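Side-chain contacts in acyl-CoA dehydrogenase FadE3 (Mycobacterium smegmatis, PDB 4IV6), which belongs to the acyl-CoA dehydrogenase family of flavoproteins and holds dihydroflavine-adenine dinucleotide in an assembly of four chains: residues K16-F21 / V72-E77; E42-M47 / A86-G91; G81-A86 / A250-G255; G91-S96 / L242-L247. All blocks are in the same frame, centred on the assembly; numbering follows the deposited sequence. Where two conformers were deposited one is given.

Interaction 1: K16-F21 / V72-E77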
# COMPACT_ATOMS: atom_id res chain seq x y z
N LYS B 16 27.37 -17.96 13.79
CA LYS B 16 26.80 -19.23 14.24
C LYS B 16 26.66 -19.32 15.75
O LYS B 16 25.68 -19.84 16.27
CB LYS B 16 27.63 -20.41 13.79
CG LYS B 16 27.63 -20.62 12.29
CD LYS B 16 28.41 -21.87 11.95
CE LYS B 16 29.14 -21.75 10.63
NZ LYS B 16 28.18 -21.85 9.50
N THR B 17 27.68 -18.82 16.43
CA THR B 17 27.68 -18.79 17.89
C THR B 17 26.52 -17.97 18.41
O THR B 17 25.85 -18.36 19.36
CB THR B 17 29.00 -18.20 18.39
OG1 THR B 17 30.03 -19.12 18.03
CG2 THR B 17 29.00 -18.01 19.91
N VAL B 18 26.26 -16.82 17.78
CA VAL B 18 25.18 -15.95 18.21
C VAL B 18 23.81 -16.59 17.90
O VAL B 18 22.92 -16.58 18.74
CB VAL B 18 25.36 -14.53 17.62
CG1 VAL B 18 24.22 -13.62 18.02
CG2 VAL B 18 26.67 -13.92 18.12
N HIS B 19 23.67 -17.23 16.74
CA HIS B 19 22.47 -18.01 16.39
C HIS B 19 22.17 -19.11 17.42
O HIS B 19 21.02 -19.28 17.84
CB HIS B 19 22.67 -18.64 15.03
CG HIS B 19 21.50 -19.43 14.56
ND1 HIS B 19 20.48 -18.88 13.82
CD2 HIS B 19 21.21 -20.75 14.69
CE1 HIS B 19 19.59 -19.82 13.53
NE2 HIS B 19 20.01 -20.96 14.05
N ASP B 20 23.20 -19.85 17.80
CA ASP B 20 23.08 -20.92 18.79
C ASP B 20 22.67 -20.37 20.15
O ASP B 20 21.83 -20.94 20.83
CB ASP B 20 24.38 -21.69 18.92
CG ASP B 20 24.60 -22.60 17.75
OD1 ASP B 20 23.68 -22.64 16.90
OD2 ASP B 20 25.65 -23.28 17.69
N PHE B 21 23.28 -19.26 20.55
CA PHE B 21 22.95 -18.57 21.79
C PHE B 21 21.49 -18.16 21.77
O PHE B 21 20.78 -18.33 22.77
CB PHE B 21 23.85 -17.33 21.93
CG PHE B 21 23.36 -16.27 22.88
CD1 PHE B 21 23.38 -16.47 24.24
CD2 PHE B 21 22.99 -15.03 22.41
CE1 PHE B 21 22.95 -15.47 25.11
CE2 PHE B 21 22.57 -14.02 23.28
CZ PHE B 21 22.56 -14.24 24.63
N VAL B 72 26.43 -6.75 10.88
CA VAL B 72 24.97 -6.68 10.64
C VAL B 72 24.33 -8.05 10.81
O VAL B 72 23.22 -8.16 11.31
CB VAL B 72 24.61 -5.98 9.32
CG1 VAL B 72 25.20 -4.58 9.30
CG2 VAL B 72 25.08 -6.75 8.12
N GLN B 73 25.03 -9.11 10.41
CA GLN B 73 24.51 -10.44 10.60
C GLN B 73 24.44 -10.80 12.08
O GLN B 73 23.49 -11.46 12.50
CB GLN B 73 25.31 -11.45 9.80
CG GLN B 73 25.09 -11.32 8.29
CD GLN B 73 26.03 -12.19 7.49
OE1 GLN B 73 26.86 -11.71 6.71
NE2 GLN B 73 25.94 -13.48 7.72
N VAL B 74 25.39 -10.35 12.88
CA VAL B 74 25.36 -10.62 14.33
C VAL B 74 24.19 -9.87 14.96
O VAL B 74 23.42 -10.42 15.75
CB VAL B 74 26.67 -10.23 15.04
CG1 VAL B 74 26.52 -10.29 16.55
CG2 VAL B 74 27.80 -11.14 14.61
N ALA B 75 24.05 -8.61 14.58
CA ALA B 75 22.95 -7.79 15.10
C ALA B 75 21.58 -8.38 14.69
O ALA B 75 20.65 -8.45 15.50
CB ALA B 75 23.10 -6.35 14.63
N GLU B 76 21.50 -8.88 13.47
CA GLU B 76 20.27 -9.46 12.97
C GLU B 76 19.92 -10.75 13.76
O GLU B 76 18.77 -10.94 14.12
CB GLU B 76 20.40 -9.77 11.48
CG GLU B 76 19.18 -10.46 10.88
CD GLU B 76 19.39 -10.87 9.44
OE1 GLU B 76 20.03 -11.93 9.23
OE2 GLU B 76 18.88 -10.16 8.53
N GLU B 77 20.92 -11.59 14.04
CA GLU B 77 20.69 -12.82 14.77
C GLU B 77 20.17 -12.53 16.15
O GLU B 77 19.22 -13.17 16.62
CB GLU B 77 21.95 -13.66 14.92
CG GLU B 77 22.42 -14.37 13.66
CD GLU B 77 21.44 -15.36 13.06
OE1 GLU B 77 20.57 -15.97 13.77
OE2 GLU B 77 21.54 -15.50 11.83
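The His19 ring meets Glu77 with its edge. ND1 points at Glu77 OE1, which lies close to the ring plane. The ring and carboxylate planes are 70° apart, and ND1 meets OE1 from above the carboxylate plane. His19 ND1 donates to Glu77 OE1 at 2.9 Å, with an N-H...O angle of 156°. His19 CG stands anti to the backbone N (chi1 -179°), which carries the ring out beside its helix towards the glutamate. Glu77 points its CB at the facing helix and bends at chi2, bringing the carboxylate round to the ring.

Beneath this polar pair the contact is apolar. Val18 divides its methyls between two partners. Val18 CG1 packs on Glu77 CB at 3.8 Å, and Val18 CG2 meets Val74 CG1 at 4.0 Å. The two valines cross at about a right angle.

The backbones of 16-21 and 72-77 run almost parallel, with axes 9.1 Å apart. They come from helices 9-26 and 68-81 of the N-terminal helical domain. Ile50 and Ile52 also pack on Val18, and Ile52 and Leu55 on Val74.

Glu77 has a second partner, since its OE2 forms a salt bridge with Arg258. The carboxylate is thus gripped through both oxygens, which should limit its rotation. The nearby arginine probably helps to keep it ionised, and a charged carboxylate would strengthen the bond from His19.

Interaction 2: E42-M47 / A86-G91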
# COMPACT_ATOMS: atom_id res chain seq x y z
N GLU B 42 21.70 -12.18 32.82
CA GLU B 42 22.43 -13.39 32.44
C GLU B 42 22.71 -13.44 30.94
O GLU B 42 23.83 -13.73 30.51
CB GLU B 42 21.66 -14.64 32.89
N LEU B 43 21.69 -13.16 30.13
CA LEU B 43 21.85 -13.14 28.68
C LEU B 43 22.90 -12.08 28.26
O LEU B 43 23.76 -12.35 27.42
CB LEU B 43 20.50 -12.88 27.99
CG LEU B 43 19.45 -13.97 28.19
CD1 LEU B 43 18.13 -13.59 27.53
CD2 LEU B 43 19.93 -15.32 27.66
N ILE B 44 22.84 -10.89 28.84
CA ILE B 44 23.76 -9.83 28.47
C ILE B 44 25.20 -10.20 28.88
O ILE B 44 26.14 -9.93 28.13
CB ILE B 44 23.29 -8.47 29.04
CG1 ILE B 44 22.09 -7.98 28.22
CG2 ILE B 44 24.40 -7.44 28.96
CD1 ILE B 44 21.49 -6.68 28.71
N GLU B 45 25.35 -10.85 30.02
CA GLU B 45 26.66 -11.31 30.47
C GLU B 45 27.26 -12.32 29.49
O GLU B 45 28.43 -12.24 29.15
CB GLU B 45 26.55 -11.87 31.88
CG GLU B 45 27.87 -11.99 32.61
CD GLU B 45 28.56 -10.64 32.85
OE1 GLU B 45 27.93 -9.56 32.98
OE2 GLU B 45 29.79 -10.70 32.92
N THR B 46 26.44 -13.25 29.00
CA THR B 46 26.89 -14.18 27.99
C THR B 46 27.27 -13.42 26.72
O THR B 46 28.25 -13.76 26.06
CB THR B 46 25.81 -15.24 27.68
OG1 THR B 46 25.51 -15.98 28.89
CG2 THR B 46 26.27 -16.20 26.58
N MET B 47 26.53 -12.37 26.38
CA MET B 47 26.90 -11.55 25.22
C MET B 47 28.25 -10.89 25.40
O MET B 47 29.06 -10.86 24.47
CB MET B 47 25.83 -10.49 24.94
CG MET B 47 24.55 -11.13 24.43
SD MET B 47 23.13 -10.03 24.48
CE MET B 47 23.72 -8.66 23.50
N ALA B 86 19.71 -6.77 20.70
CA ALA B 86 20.44 -5.96 19.72
C ALA B 86 20.50 -4.51 20.18
O ALA B 86 21.52 -3.84 20.08
CB ALA B 86 19.79 -6.08 18.36
N GLY B 87 19.40 -4.04 20.74
CA GLY B 87 19.33 -2.64 21.25
C GLY B 87 20.34 -2.41 22.35
O GLY B 87 20.90 -1.32 22.49
N ALA B 88 20.58 -3.44 23.14
CA ALA B 88 21.54 -3.36 24.25
C ALA B 88 22.93 -2.97 23.81
O ALA B 88 23.68 -2.37 24.60
CB ALA B 88 21.61 -4.70 24.98
N MET B 89 23.30 -3.32 22.58
CA MET B 89 24.68 -3.08 22.08
C MET B 89 24.81 -2.05 20.94
O MET B 89 25.92 -1.72 20.55
CB MET B 89 25.37 -4.42 21.73
CG MET B 89 24.60 -5.33 20.77
SD MET B 89 24.76 -4.86 19.03
CE MET B 89 26.48 -5.05 18.79
N GLY B 90 23.70 -1.52 20.45
CA GLY B 90 23.72 -0.60 19.30
C GLY B 90 24.42 0.73 19.54
O GLY B 90 25.45 1.03 18.90
N GLY B 91 23.89 1.53 20.46
CA GLY B 91 24.57 2.75 20.87
C GLY B 91 26.01 2.56 21.33
O GLY B 91 26.87 3.40 21.06
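Two helices of the N-terminal domain of the acyl-CoA dehydrogenase fold meet here, through Met47 and Met89 and through Ile44 and Ala88. Segment 42-47 belongs to helix 41-50, and 86-91 to helix 83-102. The backbones stay well apart. The CA atoms of Ile44 and Ala88 are 8.0 Å from each other, and those of Met47 and Met89 are 9.3 Å apart. The ends of Ile44 and Met47 bridge the difference.

Ile44 reaches across with its delta methyl. Ile44 CD1 continues the chain in extended form (chi2 177°) and touches Ala88 CB at 4.2 Å. Ile44 was modelled in two conformers, and this contact is that of one of them. Met47 comes in with its terminal methyl, and Met47 CE lies 4.4 Å from Met89 CG. Met89 is curled, bent at all three torsions, and meets Met47 with CG, in the middle of its chain.

The backbone is uneven at this point. Met89 N bonds to Ala86 O at 3.1 Å, three residues back, and the bond from Gly90 N to the same oxygen is weak. Ala88 O and Gly87 O are hydrogen-bonded to Arg121 and Asn160.

Phe21 and Leu78 also pack on Met47, Tyr71 packs on Met89, and Ile52 touches both methionines. The contact is apolar packing between two helices of the N-terminal domain of an acyl-CoA dehydrogenase.

Interaction 3: G81-A86 / A250-G255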
# COMPACT_ATOMS: atom_id res chain seq x y z
N GLY B 81 16.13 -13.24 17.86
CA GLY B 81 15.73 -13.79 19.16
C GLY B 81 14.95 -12.81 20.03
O GLY B 81 13.92 -13.13 20.61
N TRP B 82 15.45 -11.59 20.13
CA TRP B 82 14.84 -10.56 20.96
C TRP B 82 15.44 -9.22 20.58
O TRP B 82 16.63 -9.00 20.80
CB TRP B 82 15.05 -10.85 22.44
CG TRP B 82 14.29 -10.00 23.41
CD1 TRP B 82 13.27 -9.12 23.15
CD2 TRP B 82 14.45 -10.01 24.83
NE1 TRP B 82 12.80 -8.59 24.33
CE2 TRP B 82 13.52 -9.11 25.37
CE3 TRP B 82 15.30 -10.70 25.70
CZ2 TRP B 82 13.41 -8.87 26.74
CZ3 TRP B 82 15.19 -10.45 27.07
CH2 TRP B 82 14.25 -9.55 27.56
N MET B 83 14.61 -8.34 20.01
CA MET B 83 15.06 -7.04 19.50
C MET B 83 15.88 -6.31 20.57
O MET B 83 16.91 -5.69 20.27
CB MET B 83 13.86 -6.18 19.08
CG MET B 83 14.23 -4.86 18.41
SD MET B 83 12.80 -3.82 18.03
CE MET B 83 12.38 -3.21 19.67
N SER B 84 15.40 -6.39 21.81
CA SER B 84 16.03 -5.70 22.93
C SER B 84 17.53 -6.05 23.11
O SER B 84 18.31 -5.22 23.57
CB SER B 84 15.27 -6.00 24.23
OG SER B 84 13.93 -5.49 24.19
N LEU B 85 17.93 -7.28 22.79
CA LEU B 85 19.33 -7.66 22.95
C LEU B 85 20.23 -6.98 21.91
O LEU B 85 21.38 -6.61 22.21
CB LEU B 85 19.50 -9.20 22.93
CG LEU B 85 18.72 -9.95 24.02
CD1 LEU B 85 18.99 -11.45 23.87
CD2 LEU B 85 19.09 -9.51 25.44
N ALA B 86 19.71 -6.77 20.70
CA ALA B 86 20.44 -5.96 19.72
C ALA B 86 20.50 -4.51 20.18
O ALA B 86 21.52 -3.84 20.08
CB ALA B 86 19.79 -6.08 18.36
N ALA B 250 18.77 -1.16 10.79
CA ALA B 250 18.26 -1.96 9.67
C ALA B 250 18.37 -3.46 9.97
O ALA B 250 17.45 -4.22 9.69
CB ALA B 250 18.99 -1.62 8.39
N ALA B 251 19.50 -3.88 10.53
CA ALA B 251 19.70 -5.27 10.94
C ALA B 251 18.75 -5.72 12.04
O ALA B 251 18.29 -6.86 12.04
CB ALA B 251 21.14 -5.48 11.41
N ARG B 252 18.45 -4.84 13.01
CA ARG B 252 17.42 -5.17 13.97
C ARG B 252 16.11 -5.50 13.32
O ARG B 252 15.40 -6.40 13.75
CB ARG B 252 17.14 -4.02 14.92
CG ARG B 252 17.91 -4.05 16.15
CD ARG B 252 17.38 -3.01 17.13
NE ARG B 252 18.40 -2.03 17.33
CZ ARG B 252 18.22 -0.89 17.96
NH1 ARG B 252 19.25 -0.10 18.09
NH2 ARG B 252 17.04 -0.54 18.46
N ALA B 253 15.77 -4.70 12.31
CA ALA B 253 14.51 -4.81 11.63
C ALA B 253 14.49 -6.08 10.76
O ALA B 253 13.50 -6.80 10.74
CB ALA B 253 14.24 -3.54 10.82
N THR B 254 15.58 -6.41 10.06
CA THR B 254 15.57 -7.65 9.32
C THR B 254 15.54 -8.86 10.25
O THR B 254 15.00 -9.89 9.89
CB THR B 254 16.70 -7.80 8.31
OG1 THR B 254 17.97 -7.69 8.96
CG2 THR B 254 16.54 -6.79 7.20
N GLY B 255 16.07 -8.72 11.46
CA GLY B 255 16.09 -9.81 12.43
C GLY B 255 14.70 -10.06 12.96
O GLY B 255 14.25 -11.22 13.00
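Arg252 lays the aliphatic part of its side chain over Ala86 and Met83. Its CB points from helix 234-270 towards helix 83-102. Arg252 CG makes the closest contact, 3.5 Å from Ala86 CB. Arg252 CD follows at 3.9 Å from Met83 CG, and it still lies 4.1 Å from Ala86 CB. The chain then bends at chi3 (-115°), which turns the guanidinium along the start of helix 83-102. NE is hydrogen-bonded to a residue flanking the two segments. The flat group sits obliquely to Ala86 C, and Arg252 CZ packs on Gly87 CA.

The charged tip is satisfied outside the two segments. NH2 forms a salt bridge with Glu366, and NH1 bonds to Gln248 OE1, one turn earlier on the same helix. These partners probably fix the rotation of the guanidinium. The Arg252 side chain is about 7 Å from the bound dihydroflavine-adenine dinucleotide.

Met83 meets the arginine with its CG, in one of two modelled conformers. Leu361 and Met362 of helix 352-364 pack on it, and so does Tyr346 of a second subunit. The CA atoms of Met83 and Arg252 are 6.3 Å apart.

The contact ties the first turn of a helix in the N-terminal domain to the long helix 234-270 of the C-terminal domain. It belongs to the interface between the two helical domains of the acyl-CoA dehydrogenase fold, near the flavin site.

Interaction 4: G91-S96 / L242-L247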
# COMPACT_ATOMS: atom_id res chain seq x y z
N GLY B 91 23.89 1.53 20.46
CA GLY B 91 24.57 2.75 20.87
C GLY B 91 26.01 2.56 21.33
O GLY B 91 26.87 3.40 21.06
N HIS B 92 26.29 1.45 22.01
CA HIS B 92 27.64 1.12 22.44
C HIS B 92 28.56 0.99 21.24
O HIS B 92 29.67 1.51 21.23
CB HIS B 92 27.62 -0.17 23.25
CG HIS B 92 28.95 -0.66 23.70
ND1 HIS B 92 29.47 -0.37 24.95
CD2 HIS B 92 29.84 -1.49 23.11
CE1 HIS B 92 30.64 -0.97 25.09
NE2 HIS B 92 30.88 -1.66 23.98
N THR B 93 28.10 0.32 20.21
CA THR B 93 28.87 0.22 18.96
C THR B 93 29.12 1.59 18.30
O THR B 93 30.23 1.90 17.84
CB THR B 93 28.17 -0.70 17.95
OG1 THR B 93 27.77 -1.94 18.60
CG2 THR B 93 29.08 -1.00 16.80
N VAL B 94 28.09 2.41 18.26
CA VAL B 94 28.22 3.73 17.67
C VAL B 94 29.27 4.53 18.45
O VAL B 94 30.13 5.16 17.84
CB VAL B 94 26.87 4.45 17.60
CG1 VAL B 94 27.04 5.87 17.12
CG2 VAL B 94 25.92 3.70 16.67
N VAL B 95 29.23 4.48 19.79
CA VAL B 95 30.22 5.22 20.59
C VAL B 95 31.62 4.66 20.34
O VAL B 95 32.58 5.44 20.24
CB VAL B 95 29.93 5.20 22.10
CG1 VAL B 95 31.04 5.88 22.88
CG2 VAL B 95 28.60 5.86 22.39
N SER B 96 31.74 3.32 20.26
CA SER B 96 33.00 2.69 19.93
C SER B 96 33.56 3.31 18.65
O SER B 96 34.73 3.69 18.58
CB SER B 96 32.88 1.16 19.78
OG SER B 96 32.46 0.52 20.97
N LEU B 242 26.11 7.82 12.49
CA LEU B 242 24.83 7.34 11.95
C LEU B 242 24.95 6.33 10.79
O LEU B 242 24.01 5.61 10.51
CB LEU B 242 23.96 8.51 11.47
CG LEU B 242 23.40 9.45 12.55
CD1 LEU B 242 22.80 10.69 11.90
CD2 LEU B 242 22.37 8.73 13.39
N GLU B 243 26.08 6.29 10.12
CA GLU B 243 26.32 5.22 9.15
C GLU B 243 26.21 3.86 9.86
O GLU B 243 25.44 2.98 9.45
CB GLU B 243 27.68 5.40 8.51
CG GLU B 243 27.77 6.62 7.61
CD GLU B 243 29.14 6.84 6.99
OE1 GLU B 243 30.07 6.04 7.24
OE2 GLU B 243 29.29 7.82 6.22
N VAL B 244 26.96 3.69 10.96
CA VAL B 244 26.89 2.48 11.79
C VAL B 244 25.50 2.33 12.40
O VAL B 244 24.90 1.24 12.37
CB VAL B 244 27.94 2.51 12.92
CG1 VAL B 244 27.81 1.29 13.81
CG2 VAL B 244 29.35 2.56 12.35
N GLY B 245 24.97 3.42 12.94
CA GLY B 245 23.70 3.37 13.63
C GLY B 245 22.54 2.94 12.73
O GLY B 245 21.73 2.10 13.09
N ARG B 246 22.46 3.52 11.55
CA ARG B 246 21.40 3.16 10.63
C ARG B 246 21.54 1.69 10.16
O ARG B 246 20.55 0.99 10.03
CB ARG B 246 21.41 4.12 9.44
CG ARG B 246 20.87 5.49 9.81
CD ARG B 246 21.20 6.53 8.75
NE ARG B 246 20.50 7.79 9.05
CZ ARG B 246 20.89 8.99 8.63
NH1 ARG B 246 21.97 9.15 7.91
NH2 ARG B 246 20.20 10.05 8.96
N LEU B 247 22.76 1.24 9.90
CA LEU B 247 22.98 -0.17 9.50
C LEU B 247 22.57 -1.14 10.61
O LEU B 247 21.93 -2.16 10.34
CB LEU B 247 24.40 -0.43 9.04
CG LEU B 247 24.79 0.17 7.69
CD1 LEU B 247 26.29 0.07 7.46
CD2 LEU B 247 24.01 -0.46 6.55
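Helix segments 91-96 and 242-247 run roughly antiparallel, at 158° with axes 9.0 Å apart, and come closest where Val94 faces Gly245, CA to CA 6.1 Å. Val94 lays its CG2 against the glycine backbone, 3.8 Å from Gly245 CA and 3.9 Å from Gly245 N. The methyl is placed there because CG1 is anti to the backbone N (chi1 174°) and CG2 takes the position beside it.

Val244 meets two residues with one methyl. Val244 CG1 is 4.0 Å from Thr93 CG2 and 4.2 Å from Val94 CG2. Thr93 and Val244 cross at about a right angle.

Thr93 offers only its methyl to Val244. Its OG1 is hydrogen-bonded to Met89 O, one turn back, and to Tyr71 OH. Met124 packs on Val94, and Phe309 of helix 282-310 on Val244.

The contact across the two helices is thus carried by methyl groups and the Gly245 backbone. The threonine hydroxyl has its partners elsewhere, and what crosses between the helices is van der Waals packing.

In the fold
The four contacts lie close together, their centres 10 to 17 Å apart. Interactions 1 and 2 are within the N-terminal helical domain. Phe21 links them by packing on helix 41-50. Interactions 3 and 4 both join helix 83-102 to helix 234-270 of the C-terminal domain, 14 Å apart along the pair. Helix 83-102 also serves interaction 2, which shares Ala86 with interaction 3. Interactions 1 and 3 touch through Glu76 and Thr254, probably by a hydrogen bond. Along the chain, interactions 1 and 2 alternate their segments, and interaction 4 falls between the two segments of interaction 3. Helix 83-102 thus connects the two helical domains near the flavin.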